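Long-range contacts in putative extracellular solute-binding protein (Bordetella bronchiseptica, PDB 4P56), which binds mandelate and probably delivers it, as the periplasmic solute-binding component, to a TRAP-type membrane transporter: residues Ala120-Tyr125 and Val138-Ile143; Asp133-Val138 and Thr237-Ile242; Ser155-Gln160 and Ile223-Glu228; Glu126-Lys131 and Pro326-Ser331. All coordinates share one frame; numbering follows the deposited sequence.

Contact 1. Residues Ala120-Tyr125 and Val138-Ile143; sequences AAWDTY and VRLLGI
Ile143 lays the end of its side chain over the flat of Tyr125: CD1 of Ile143 stands over one face of the phenol ring, 3.7 Å from the ring centroid and 21° off its normal. With CD1 of Ile143 only 3.5 Å from CG of Tyr125, this CH-pi contact sits nearer the CB end of the ring than the hydroxyl. The two side chains meet at about a right angle, so the methyl comes down on the face. Tyr125 turns CG away from its own backbone N (chi1 -155°), carrying the ring toward the strand; its OH reaches a hydrogen bond with OE1 of Glu134, in the loop before that strand.

Trp122, about one helical turn earlier, uses its ring face mainly on backbone. CA of Gly142 lies over the six-membered ring, 4.1 Å from its centroid, a second CH-pi contact. Leu141 and Gly142 together face Val240 across the sheet, forming a classic beta bulge, and it is the glycine of this bulge that the indole rests on. Helix 114-129 thus packs on the outermost strand 139-145 of the three-stranded antiparallel sheet; the axes of segments 120-125 and 139-143 approach to 7.9 Å, with 138° between their N-to-C directions.

One branch of Leu140 touches both aromatics. Its CD2 meets the Trp122 ring at the edge, in plane, 4.0 Å from CZ3 of Trp122, and also lies 3.9 Å from CE1 of Tyr125.

Contact 2. Residues Asp133-Val138 and Thr237-Ile242; sequences DEHKGV and THAVII
His135 and Val138 meet Ala239 and Ile241 in a buried, side-chain-mediated contact between the loop that follows helix 114-129 and the middle strand of the antiparallel sheet 87-91, 237-242, 139-145. No hydrogen bond joins the two segments, and the surface they bury together amounts to 197 Å².

The loop gets its shape from two successive beta turns, type I from Asp133 to Lys136 and type II from His135 to Val138, each closed by a weak backbone bond. Gly137 has the positive phi of 96° expected at the third position of a type II turn. The turns bring His135 and Val138 onto the same face of strand 237-242, the one on which Ala239 and Ile241 project.

The imidazole of His135 approaches Ala239 with its far end: NE2 of His135 is 3.6 Å from CB of Ala239, the methyl lying oblique to the ring. That nitrogen is nevertheless satisfied, since it hydrogen-bonds to NE2 of His92. At the other end of the contact, Val138 turns CG1 anti to its carbonyl carbon (chi1 -58°), which leaves CG2 between the backbone N and that carbon, and CG2 of Val138 meets CG2 of Ile241 at 3.8 Å. Val138 also packs on Phe77, Val80 and Arg81 of helix 76-81.

Strand 237-242 is thus the middle strand of a three-stranded antiparallel sheet in a family 7 (TRAP-type) solute-binding protein, with Ala239 and Ile241 facing the loop and His238, directed the other way, touching (R)-mandelate in the ligand pocket.

Contact 3. Residues Ser155-Gln160 and Ile223-Glu228; sequences SKPVKQ and IRHATE
The irregular segment Ser155-Gln160 runs beside Ile223-Glu228 in the same direction without a ladder of backbone bonds, the CA pairs Ser155-Arg224, Pro157-His225 and Val158-Thr227 staying 6.0, 5.7 and 6.3 Å apart. Side chains from the strand bridge that spacing.

Thr227 makes the direct polar link. Its OG1 donates to O of Val158 over 2.6 Å, with a C=O...donor angle of 137°; the donor lies in the carbonyl plane, using one lone pair of the oxygen. The torsion that sets OG1 anti to the carbonyl carbon of Thr227 (chi1 -61°) aims the hydroxyl at the loop. A water completes the grip: it accepts from N of Val158 and donates to OG1 of Thr227, each at 2.9 Å. The hydroxyl therefore gives one bond and takes another, and both backbone polar atoms of Val158 are engaged.

His225 works through its ring. The Lys156-Pro157 peptide lies over one face, N of Pro157 being 3.9 Å above the ring plane, nearer its rim than its centre. The Pro157 ring lies alongside the imidazole, pointing the same way. NE2 of His225 comes near O of Ser155, but the angle is too poor for a hydrogen bond.

Arg224 and His225 both face Thr153 in a classic beta bulge, and Thr153 also bonds to O of Lys156. Strand 225-228 itself runs between strands 149-153 and 291-294 of the six-stranded mixed sheet, and the loop runs alongside it on the way from 149-153 to 168-171.

Contact 4. Residues Glu126-Lys131 and Pro326-Ser331; sequences EKYLLK and PAALAS
A single water gathers three polar side-chain ends here: it accepts from NZ of Lys127 at 2.8 Å and hydrogen-bonds to OG of Ser331 at 2.6 Å and to OH of Tyr128 at 3.0 Å. It thus links helix 114-129 with helix 325-340, between which there is no direct hydrogen bond in these segments.

Next to the water, the Tyr128 ring lies against helix 325-340. CA of Ala328 sits over one face, 3.9 Å from the ring centroid and 18° off its normal, a CH-pi contact made with backbone rather than a side-chain tip. Such closeness is possible because the helix presents small residues. CB of Ala327 is 3.6 Å from CE1 of Tyr128, CB of Ala328 meets CG of the tyrosine, and CB of Ser331 approaches its CE2 from an oblique direction. The ring is directed at them with CG anti to its own carbonyl carbon (chi1 -64°). The opposite face is taken by the aliphatic part of Lys127, whose CG stands 3.5 Å above the plane, so the phenol is sandwiched between its own neighbour and the other helix.

The extended Lys127 side chain serves twice, its methylenes against the ring and its ammonium on the water. The chemistry implies a mixed interface: apolar packing on small residues fixes the position of the ring, while its hydroxyl is satisfied through a water that a nearby positive charge would probably polarise.

Going from the N terminus, helix 114-129 supplies the first segments of contact 1 and contact 4 in succession. Contact 1 closes the short loop back to strand 139-145. Contact 2, starting within that loop at 133-138, crosses contact 1, shares Val138 with it and reaches forward to strand 237-242, the neighbouring strand of the same sheet. Contact 3 is nested inside the loop closed by contact 2 but lies on the opposite side of the chain's centre, its own centre about 35 Å from that of contact 2, and joins a loop to strand 225-228 of the six-stranded sheet. Contact 4, which also crosses contact 1, encloses contacts 2 and 3 and brings helix 325-340 onto helix 114-129.

Contact 1. Residues Ala120-Tyr125 and Val138-Ile143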
loop_
_atom_site.group_PDB
_atom_site.type_symbol
_atom_site.label_atom_id
_atom_site.label_comp_id
_atom_site.label_asym_id
_atom_site.label_seq_id
_atom_site.Cartn_x
_atom_site.Cartn_y
_atom_site.Cartn_z
ATOM N N ALA A 120 0.431 -11.128 -6.391
ATOM C CA ALA A 120 -0.024 -12.214 -5.533
ATOM C C ALA A 120 -1.175 -11.753 -4.649
ATOM O O ALA A 120 -2.130 -12.502 -4.410
ATOM C CB ALA A 120 1.147 -12.764 -4.688
ATOM N N ALA A 121 -1.136 -10.507 -4.195
ATOM C CA ALA A 121 -2.234 -10.002 -3.362
ATOM C C ALA A 121 -3.540 -9.954 -4.136
ATOM O O ALA A 121 -4.571 -10.407 -3.648
ATOM C CB ALA A 121 -1.916 -8.632 -2.805
ATOM N N TRP A 122 -3.516 -9.365 -5.325
ATOM C CA TRP A 122 -4.723 -9.313 -6.144
ATOM C C TRP A 122 -5.215 -10.706 -6.514
ATOM O O TRP A 122 -6.404 -10.985 -6.432
ATOM C CB TRP A 122 -4.537 -8.483 -7.421
ATOM C CG TRP A 122 -5.704 -8.717 -8.325
ATOM C CD1 TRP A 122 -5.723 -9.434 -9.475
ATOM C CD2 TRP A 122 -7.055 -8.291 -8.085
ATOM N NE1 TRP A 122 -7.008 -9.475 -9.978
ATOM C CE2 TRP A 122 -7.841 -8.780 -9.139
ATOM C CE3 TRP A 122 -7.668 -7.538 -7.066
ATOM C CZ2 TRP A 122 -9.217 -8.540 -9.220
ATOM C CZ3 TRP A 122 -9.025 -7.311 -7.125
ATOM C CH2 TRP A 122 -9.797 -7.799 -8.203
ATOM N N ASP A 123 -4.327 -11.567 -6.972
ATOM C CA ASP A 123 -4.762 -12.877 -7.440
ATOM C C ASP A 123 -5.455 -13.593 -6.276
ATOM O O ASP A 123 -6.476 -14.259 -6.457
ATOM C CB ASP A 123 -3.588 -13.707 -7.976
ATOM C CG ASP A 123 -3.151 -13.296 -9.395
ATOM O OD1 ASP A 123 -3.888 -12.557 -10.071
ATOM O OD2 ASP A 123 -2.062 -13.731 -9.854
ATOM N N THR A 124 -4.923 -13.427 -5.073
ATOM C CA THR A 124 -5.467 -14.136 -3.902
ATOM C C THR A 124 -6.835 -13.530 -3.550
ATOM O O THR A 124 -7.808 -14.265 -3.307
ATOM C CB THR A 124 -4.504 -14.019 -2.719
ATOM O OG1 THR A 124 -3.244 -14.659 -3.048
ATOM C CG2 THR A 124 -5.084 -14.655 -1.471
ATOM N N TYR A 125 -6.887 -12.195 -3.513
ATOM C CA TYR A 125 -8.106 -11.454 -3.160
ATOM C C TYR A 125 -9.236 -11.777 -4.143
ATOM O O TYR A 125 -10.354 -12.068 -3.751
ATOM C CB TYR A 125 -7.846 -9.922 -3.118
ATOM C CG TYR A 125 -8.826 -9.185 -2.197
ATOM C CD1 TYR A 125 -10.046 -8.759 -2.658
ATOM C CD2 TYR A 125 -8.543 -9.007 -0.850
ATOM C CE1 TYR A 125 -10.963 -8.118 -1.812
ATOM C CE2 TYR A 125 -9.450 -8.385 0.002
ATOM C CZ TYR A 125 -10.659 -7.938 -0.490
ATOM O OH TYR A 125 -11.572 -7.324 0.365
ATOM N N VAL A 138 -18.944 0.218 -3.911
ATOM C CA VAL A 138 -18.191 0.671 -5.089
ATOM C C VAL A 138 -17.763 -0.569 -5.889
ATOM O O VAL A 138 -17.867 -1.714 -5.401
ATOM C CB VAL A 138 -16.924 1.476 -4.725
ATOM C CG1 VAL A 138 -17.285 2.724 -3.869
ATOM C CG2 VAL A 138 -15.917 0.598 -3.987
ATOM N N ARG A 139 -17.313 -0.379 -7.123
ATOM C CA ARG A 139 -16.749 -1.507 -7.858
ATOM C C ARG A 139 -15.272 -1.550 -7.619
ATOM O O ARG A 139 -14.579 -0.552 -7.786
ATOM C CB ARG A 139 -17.030 -1.445 -9.353
ATOM C CG ARG A 139 -16.239 -2.498 -10.122
ATOM C CD ARG A 139 -16.493 -2.453 -11.623
ATOM N NE ARG A 139 -17.738 -3.142 -11.940
ATOM C CZ ARG A 139 -17.844 -4.431 -12.244
ATOM N NH1 ARG A 139 -16.772 -5.215 -12.328
ATOM N NH2 ARG A 139 -19.043 -4.935 -12.496
ATOM N N LEU A 140 -14.787 -2.705 -7.163
ATOM C CA LEU A 140 -13.357 -2.896 -6.950
ATOM C C LEU A 140 -12.721 -3.304 -8.275
ATOM O O LEU A 140 -13.031 -4.350 -8.821
ATOM C CB LEU A 140 -13.117 -3.990 -5.906
ATOM C CG LEU A 140 -11.666 -4.371 -5.603
ATOM C CD1 LEU A 140 -10.860 -3.198 -5.067
ATOM C CD2 LEU A 140 -11.604 -5.562 -4.638
ATOM N N LEU A 141 -11.821 -2.482 -8.783
ATOM C CA LEU A 141 -11.152 -2.799 -10.046
ATOM C C LEU A 141 -9.876 -3.632 -9.791
ATOM O O LEU A 141 -9.573 -4.562 -10.532
ATOM C CB LEU A 141 -10.816 -1.526 -10.816
ATOM C CG LEU A 141 -11.996 -0.756 -11.380
ATOM C CD1 LEU A 141 -11.514 0.547 -12.018
ATOM C CD2 LEU A 141 -12.823 -1.585 -12.430
ATOM N N GLY A 142 -9.133 -3.308 -8.742
ATOM C CA GLY A 142 -7.873 -3.995 -8.505
ATOM C C GLY A 142 -7.225 -3.565 -7.208
ATOM O O GLY A 142 -7.684 -2.615 -6.581
ATOM N N ILE A 143 -6.183 -4.290 -6.814
ATOM C CA ILE A 143 -5.445 -4.002 -5.613
ATOM C C ILE A 143 -3.971 -4.069 -5.974
ATOM O O ILE A 143 -3.569 -4.830 -6.840
ATOM C CB ILE A 143 -5.754 -5.029 -4.503
ATOM C CG1 ILE A 143 -7.177 -4.851 -3.985
ATOM C CG2 ILE A 143 -4.753 -4.907 -3.366
ATOM C CD1 ILE A 143 -7.661 -6.039 -3.110
#

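Contact 2. Residues Asp133-Val138 and Thr237-Ile242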
loop_
_atom_site.group_PDB
_atom_site.type_symbol
_atom_site.label_atom_id
_atom_site.label_comp_id
_atom_site.label_asym_id
_atom_site.label_seq_id
_atom_site.Cartn_x
_atom_site.Cartn_y
_atom_site.Cartn_z
ATOM N N ASP A 133 -17.192 -8.971 0.598
ATOM C CA ASP A 133 -17.792 -7.650 0.337
ATOM C C ASP A 133 -17.147 -6.528 1.163
ATOM O O ASP A 133 -17.823 -5.576 1.552
ATOM C CB ASP A 133 -19.311 -7.705 0.628
ATOM C CG ASP A 133 -20.103 -6.626 -0.073
ATOM O OD1 ASP A 133 -19.617 -6.096 -1.110
ATOM O OD2 ASP A 133 -21.244 -6.346 0.413
ATOM N N GLU A 134 -15.840 -6.599 1.398
ATOM C CA GLU A 134 -15.176 -5.523 2.140
ATOM C C GLU A 134 -15.285 -4.163 1.440
ATOM O O GLU A 134 -15.270 -3.134 2.122
ATOM C CB GLU A 134 -13.711 -5.842 2.361
ATOM C CG GLU A 134 -13.452 -7.018 3.270
ATOM C CD GLU A 134 -12.011 -7.135 3.648
ATOM O OE1 GLU A 134 -11.112 -6.970 2.755
ATOM O OE2 GLU A 134 -11.769 -7.360 4.872
ATOM N N HIS A 135 -15.359 -4.151 0.103
ATOM C CA HIS A 135 -15.418 -2.896 -0.675
ATOM C C HIS A 135 -16.867 -2.540 -1.033
ATOM O O HIS A 135 -17.157 -2.098 -2.142
ATOM C CB HIS A 135 -14.559 -3.012 -1.957
ATOM C CG HIS A 135 -13.102 -3.188 -1.678
ATOM N ND1 HIS A 135 -12.562 -4.375 -1.241
ATOM C CD2 HIS A 135 -12.094 -2.299 -1.726
ATOM C CE1 HIS A 135 -11.265 -4.203 -1.022
ATOM N NE2 HIS A 135 -10.969 -2.952 -1.298
ATOM N N LYS A 136 -17.787 -2.783 -0.094
ATOM C CA LYS A 136 -19.208 -2.613 -0.358
ATOM C C LYS A 136 -19.482 -1.219 -0.906
ATOM O O LYS A 136 -18.960 -0.235 -0.380
ATOM C CB LYS A 136 -20.003 -2.797 0.936
ATOM C CG LYS A 136 -21.502 -2.666 0.763
ATOM C CD LYS A 136 -22.239 -2.816 2.100
ATOM C CE LYS A 136 -23.739 -2.983 1.874
ATOM N NZ LYS A 136 -24.445 -3.055 3.169
ATOM N N GLY A 137 -20.312 -1.145 -1.940
ATOM C CA GLY A 137 -20.856 0.123 -2.398
ATOM C C GLY A 137 -20.097 0.773 -3.548
ATOM O O GLY A 137 -20.559 1.768 -4.098
ATOM N N VAL A 138 -18.944 0.218 -3.911
ATOM C CA VAL A 138 -18.191 0.671 -5.089
ATOM C C VAL A 138 -17.763 -0.569 -5.889
ATOM O O VAL A 138 -17.867 -1.714 -5.401
ATOM C CB VAL A 138 -16.924 1.476 -4.725
ATOM C CG1 VAL A 138 -17.285 2.724 -3.869
ATOM C CG2 VAL A 138 -15.917 0.598 -3.987
ATOM N N THR A 237 -1.531 -2.223 1.265
ATOM C CA THR A 237 -2.200 -2.472 -0.008
ATOM C C THR A 237 -3.114 -1.298 -0.267
ATOM O O THR A 237 -3.634 -0.718 0.668
ATOM C CB THR A 237 -2.994 -3.800 -0.012
ATOM O OG1 THR A 237 -3.816 -3.903 1.155
ATOM C CG2 THR A 237 -2.023 -5.019 -0.022
ATOM N N HIS A 238 -3.294 -0.958 -1.531
ATOM C CA HIS A 238 -4.282 0.008 -1.922
ATOM C C HIS A 238 -5.286 -0.645 -2.853
ATOM O O HIS A 238 -4.980 -1.638 -3.511
ATOM C CB HIS A 238 -3.614 1.160 -2.684
ATOM C CG HIS A 238 -2.698 1.995 -1.860
ATOM N ND1 HIS A 238 -1.978 3.039 -2.404
ATOM C CD2 HIS A 238 -2.341 1.930 -0.553
ATOM C CE1 HIS A 238 -1.243 3.601 -1.459
ATOM N NE2 HIS A 238 -1.444 2.943 -0.329
ATOM N N ALA A 239 -6.469 -0.061 -2.942
ATOM C CA ALA A 239 -7.479 -0.521 -3.895
ATOM C C ALA A 239 -7.757 0.565 -4.926
ATOM O O ALA A 239 -7.837 1.730 -4.584
ATOM C CB ALA A 239 -8.765 -0.887 -3.167
ATOM N N VAL A 240 -7.925 0.179 -6.194
ATOM C CA VAL A 240 -8.454 1.116 -7.174
ATOM C C VAL A 240 -9.965 0.798 -7.369
ATOM O O VAL A 240 -10.347 -0.350 -7.643
ATOM C CB VAL A 240 -7.684 1.015 -8.489
ATOM C CG1 VAL A 240 -8.336 1.903 -9.544
ATOM C CG2 VAL A 240 -6.241 1.419 -8.269
ATOM N N ILE A 241 -10.805 1.817 -7.217
ATOM C CA ILE A 241 -12.245 1.661 -7.180
ATOM C C ILE A 241 -12.942 2.617 -8.164
ATOM O O ILE A 241 -12.392 3.664 -8.534
ATOM C CB ILE A 241 -12.796 1.874 -5.735
ATOM C CG1 ILE A 241 -12.391 3.223 -5.186
ATOM C CG2 ILE A 241 -12.222 0.804 -4.753
ATOM C CD1 ILE A 241 -13.085 3.616 -3.908
ATOM N N ILE A 242 -14.144 2.227 -8.601
ATOM C CA ILE A 242 -14.946 3.061 -9.477
ATOM C C ILE A 242 -16.391 3.069 -9.034
ATOM O O ILE A 242 -16.935 2.085 -8.519
ATOM C CB ILE A 242 -14.798 2.627 -10.975
ATOM C CG1 ILE A 242 -15.539 3.598 -11.879
ATOM C CG2 ILE A 242 -15.284 1.189 -11.173
ATOM C CD1 ILE A 242 -15.157 3.454 -13.373
#

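Contact 3. Residues Ser155-Gln160 and Ile223-Glu228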
loop_
_atom_site.group_PDB
_atom_site.type_symbol
_atom_site.label_atom_id
_atom_site.label_comp_id
_atom_site.label_asym_id
_atom_site.label_seq_id
_atom_site.Cartn_x
_atom_site.Cartn_y
_atom_site.Cartn_z
ATOM N N SER A 155 16.653 10.573 14.508
ATOM C CA SER A 155 17.910 10.647 15.247
ATOM C C SER A 155 18.258 9.385 16.040
ATOM O O SER A 155 19.328 9.295 16.641
ATOM C CB SER A 155 17.846 11.832 16.204
ATOM O OG SER A 155 16.844 11.603 17.186
ATOM N N LYS A 156 17.367 8.407 16.050
ATOM C CA LYS A 156 17.558 7.238 16.894
ATOM C C LYS A 156 17.721 5.988 16.051
ATOM O O LYS A 156 16.783 5.563 15.392
ATOM C CB LYS A 156 16.355 7.072 17.821
ATOM C CG LYS A 156 16.214 8.209 18.818
ATOM C CD LYS A 156 15.002 8.010 19.734
ATOM C CE LYS A 156 15.007 9.021 20.884
ATOM N NZ LYS A 156 14.832 10.437 20.414
ATOM N N PRO A 157 18.913 5.389 16.073
ATOM C CA PRO A 157 19.124 4.179 15.284
ATOM C C PRO A 157 18.319 3.017 15.820
ATOM O O PRO A 157 18.027 2.936 17.022
ATOM C CB PRO A 157 20.618 3.908 15.438
ATOM C CG PRO A 157 20.998 4.544 16.729
ATOM C CD PRO A 157 20.093 5.733 16.892
ATOM N N VAL A 158 17.927 2.132 14.915
ATOM C CA VAL A 158 17.206 0.925 15.295
ATOM C C VAL A 158 18.043 -0.290 14.923
ATOM O O VAL A 158 18.041 -0.723 13.775
ATOM C CB VAL A 158 15.831 0.814 14.591
ATOM C CG1 VAL A 158 15.101 -0.457 15.057
ATOM C CG2 VAL A 158 14.979 2.038 14.870
ATOM N N LYS A 159 18.749 -0.834 15.906
ATOM C CA LYS A 159 19.614 -1.984 15.700
ATOM C C LYS A 159 19.239 -3.180 16.588
ATOM O O LYS A 159 19.589 -4.300 16.266
ATOM C CB LYS A 159 21.072 -1.579 15.943
ATOM C CG LYS A 159 21.608 -0.608 14.878
ATOM C CD LYS A 159 22.997 -0.058 15.226
ATOM C CE LYS A 159 22.898 1.143 16.146
ATOM N NZ LYS A 159 24.225 1.716 16.539
ATOM N N GLN A 160 18.530 -2.936 17.693
ATOM C CA GLN A 160 18.038 -4.025 18.547
ATOM C C GLN A 160 16.588 -3.746 18.932
ATOM O O GLN A 160 16.143 -2.606 18.861
ATOM C CB GLN A 160 18.885 -4.162 19.792
ATOM C CG GLN A 160 18.637 -3.037 20.782
ATOM C CD GLN A 160 19.665 -2.996 21.898
ATOM O OE1 GLN A 160 19.612 -3.793 22.835
ATOM N NE2 GLN A 160 20.611 -2.064 21.799
ATOM N N ILE A 223 15.366 12.720 8.069
ATOM C CA ILE A 223 15.655 11.338 8.430
ATOM C C ILE A 223 17.165 11.077 8.316
ATOM O O ILE A 223 17.759 11.334 7.276
ATOM C CB ILE A 223 14.898 10.364 7.508
ATOM C CG1 ILE A 223 13.381 10.485 7.698
ATOM C CG2 ILE A 223 15.344 8.919 7.720
ATOM C CD1 ILE A 223 12.864 10.129 9.089
ATOM N N ARG A 224 17.776 10.577 9.389
ATOM C CA ARG A 224 19.193 10.210 9.369
ATOM C C ARG A 224 19.468 8.718 9.601
ATOM O O ARG A 224 20.626 8.306 9.646
ATOM C CB ARG A 224 19.982 10.999 10.429
ATOM C CG ARG A 224 19.783 12.500 10.378
ATOM C CD ARG A 224 20.239 13.100 9.057
ATOM N NE ARG A 224 21.603 12.712 8.713
ATOM C CZ ARG A 224 22.707 13.417 8.979
ATOM N NH1 ARG A 224 22.656 14.596 9.603
ATOM N NH2 ARG A 224 23.885 12.936 8.599
ATOM N N HIS A 225 18.416 7.921 9.766
ATOM C CA HIS A 225 18.581 6.518 10.138
ATOM C C HIS A 225 17.534 5.676 9.444
ATOM O O HIS A 225 16.384 6.092 9.303
ATOM C CB HIS A 225 18.445 6.356 11.649
ATOM C CG HIS A 225 19.444 7.155 12.435
ATOM N ND1 HIS A 225 20.689 6.674 12.778
ATOM C CD2 HIS A 225 19.370 8.404 12.955
ATOM C CE1 HIS A 225 21.344 7.595 13.464
ATOM N NE2 HIS A 225 20.572 8.660 13.573
ATOM N N ALA A 226 17.942 4.509 8.973
ATOM C CA ALA A 226 17.008 3.577 8.347
ATOM C C ALA A 226 17.439 2.151 8.641
ATOM O O ALA A 226 18.630 1.823 8.508
ATOM C CB ALA A 226 16.969 3.792 6.821
ATOM N N THR A 227 16.473 1.299 8.975
ATOM C CA THR A 227 16.730 -0.132 9.151
ATOM C C THR A 227 15.850 -0.913 8.214
ATOM O O THR A 227 14.637 -0.774 8.225
ATOM C CB THR A 227 16.493 -0.585 10.597
ATOM O OG1 THR A 227 17.405 0.139 11.441
ATOM C CG2 THR A 227 16.746 -2.105 10.738
ATOM N N GLU A 228 16.487 -1.699 7.365
ATOM C CA GLU A 228 15.785 -2.495 6.381
ATOM C C GLU A 228 15.713 -3.914 6.882
ATOM O O GLU A 228 16.563 -4.357 7.644
ATOM C CB GLU A 228 16.519 -2.473 5.051
ATOM C CG GLU A 228 16.612 -1.108 4.405
ATOM C CD GLU A 228 17.263 -1.217 3.058
ATOM O OE1 GLU A 228 18.496 -1.088 2.997
ATOM O OE2 GLU A 228 16.551 -1.504 2.062
HETATM O O HOH W 1 18.285 2.785 12.162
#

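Contact 4. Residues Glu126-Lys131 and Pro326-Ser331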
loop_
_atom_site.group_PDB
_atom_site.type_symbol
_atom_site.label_atom_id
_atom_site.label_comp_id
_atom_site.label_asym_id
_atom_site.label_seq_id
_atom_site.Cartn_x
_atom_site.Cartn_y
_atom_site.Cartn_z
ATOM N N GLU A 126 -8.915 -11.730 -5.424
ATOM C CA GLU A 126 -9.878 -12.053 -6.462
ATOM C C GLU A 126 -10.402 -13.493 -6.328
ATOM O O GLU A 126 -11.594 -13.728 -6.418
ATOM C CB GLU A 126 -9.196 -11.877 -7.815
ATOM C CG GLU A 126 -10.007 -12.431 -8.953
ATOM C CD GLU A 126 -9.324 -12.244 -10.275
ATOM O OE1 GLU A 126 -8.258 -12.877 -10.507
ATOM O OE2 GLU A 126 -9.864 -11.448 -11.063
ATOM N N LYS A 127 -9.503 -14.452 -6.138
ATOM C CA LYS A 127 -9.921 -15.860 -6.089
ATOM C C LYS A 127 -10.694 -16.228 -4.819
ATOM O O LYS A 127 -11.613 -17.022 -4.873
ATOM C CB LYS A 127 -8.691 -16.777 -6.221
ATOM C CG LYS A 127 -9.031 -18.282 -6.086
ATOM C CD LYS A 127 -7.874 -19.088 -6.597
ATOM C CE LYS A 127 -8.183 -20.567 -6.742
ATOM N NZ LYS A 127 -6.947 -21.254 -7.210
ATOM N N TYR A 128 -10.325 -15.670 -3.675
ATOM C CA TYR A 128 -10.845 -16.190 -2.404
ATOM C C TYR A 128 -11.671 -15.196 -1.581
ATOM O O TYR A 128 -12.450 -15.606 -0.723
ATOM C CB TYR A 128 -9.698 -16.697 -1.506
ATOM C CG TYR A 128 -8.915 -17.869 -2.051
ATOM C CD1 TYR A 128 -9.370 -19.169 -1.884
ATOM C CD2 TYR A 128 -7.713 -17.681 -2.713
ATOM C CE1 TYR A 128 -8.664 -20.230 -2.373
ATOM C CE2 TYR A 128 -6.997 -18.753 -3.214
ATOM C CZ TYR A 128 -7.481 -20.021 -3.044
ATOM O OH TYR A 128 -6.755 -21.083 -3.533
ATOM N N LEU A 129 -11.458 -13.899 -1.774
ATOM C CA LEU A 129 -11.901 -12.948 -0.761
ATOM C C LEU A 129 -12.988 -11.968 -1.221
ATOM O O LEU A 129 -13.586 -11.277 -0.395
ATOM C CB LEU A 129 -10.695 -12.132 -0.252
ATOM C CG LEU A 129 -9.539 -12.986 0.291
ATOM C CD1 LEU A 129 -8.354 -12.140 0.734
ATOM C CD2 LEU A 129 -10.034 -13.790 1.449
ATOM N N LEU A 130 -13.259 -11.924 -2.515
ATOM C CA LEU A 130 -14.208 -10.952 -3.049
ATOM C C LEU A 130 -15.598 -11.104 -2.433
ATOM O O LEU A 130 -16.298 -10.105 -2.235
ATOM C CB LEU A 130 -14.335 -11.080 -4.569
ATOM C CG LEU A 130 -13.145 -10.641 -5.434
ATOM C CD1 LEU A 130 -13.524 -10.807 -6.861
ATOM C CD2 LEU A 130 -12.732 -9.201 -5.184
ATOM N N LYS A 131 -16.020 -12.349 -2.176
ATOM C CA LYS A 131 -17.358 -12.617 -1.657
ATOM C C LYS A 131 -17.664 -12.029 -0.279
ATOM O O LYS A 131 -18.830 -11.863 0.070
ATOM C CB LYS A 131 -17.669 -14.128 -1.667
ATOM C CG LYS A 131 -16.730 -14.982 -0.824
ATOM C CD LYS A 131 -17.088 -16.458 -0.970
ATOM C CE LYS A 131 -16.538 -17.295 0.160
ATOM N NZ LYS A 131 -16.938 -18.733 -0.003
ATOM N N PRO A 326 -6.976 -20.733 5.211
ATOM C CA PRO A 326 -5.763 -21.510 4.950
ATOM C C PRO A 326 -5.464 -21.625 3.471
ATOM O O PRO A 326 -4.294 -21.552 3.125
ATOM C CB PRO A 326 -6.070 -22.874 5.606
ATOM C CG PRO A 326 -6.902 -22.482 6.795
ATOM C CD PRO A 326 -7.792 -21.346 6.277
ATOM N N ALA A 327 -6.488 -21.717 2.619
ATOM C CA ALA A 327 -6.288 -21.783 1.165
ATOM C C ALA A 327 -5.760 -20.487 0.598
ATOM O O ALA A 327 -4.799 -20.494 -0.184
ATOM C CB ALA A 327 -7.549 -22.132 0.474
ATOM N N ALA A 328 -6.387 -19.378 0.984
ATOM C CA ALA A 328 -5.959 -18.077 0.516
ATOM C C ALA A 328 -4.507 -17.792 0.945
ATOM O O ALA A 328 -3.675 -17.334 0.153
ATOM C CB ALA A 328 -6.929 -16.997 1.007
ATOM N N LEU A 329 -4.191 -18.109 2.192
ATOM C CA LEU A 329 -2.874 -17.832 2.729
ATOM C C LEU A 329 -1.809 -18.680 2.020
ATOM O O LEU A 329 -0.758 -18.176 1.594
ATOM C CB LEU A 329 -2.904 -18.104 4.231
ATOM C CG LEU A 329 -1.656 -17.746 5.015
ATOM C CD1 LEU A 329 -1.309 -16.276 4.868
ATOM C CD2 LEU A 329 -1.899 -18.093 6.473
ATOM N N ALA A 330 -2.106 -19.965 1.853
ATOM C CA ALA A 330 -1.212 -20.888 1.180
ATOM C C ALA A 330 -1.021 -20.488 -0.284
ATOM O O ALA A 330 0.067 -20.575 -0.833
ATOM C CB ALA A 330 -1.766 -22.306 1.289
ATOM N N SER A 331 -2.095 -20.039 -0.913
ATOM C CA SER A 331 -2.032 -19.645 -2.298
ATOM C C SER A 331 -1.150 -18.405 -2.474
ATOM O O SER A 331 -0.289 -18.341 -3.362
ATOM C CB SER A 331 -3.446 -19.339 -2.777
ATOM O OG SER A 331 -3.456 -19.030 -4.160
HETATM O O HOH W 2 -4.601 -20.870 -5.676
#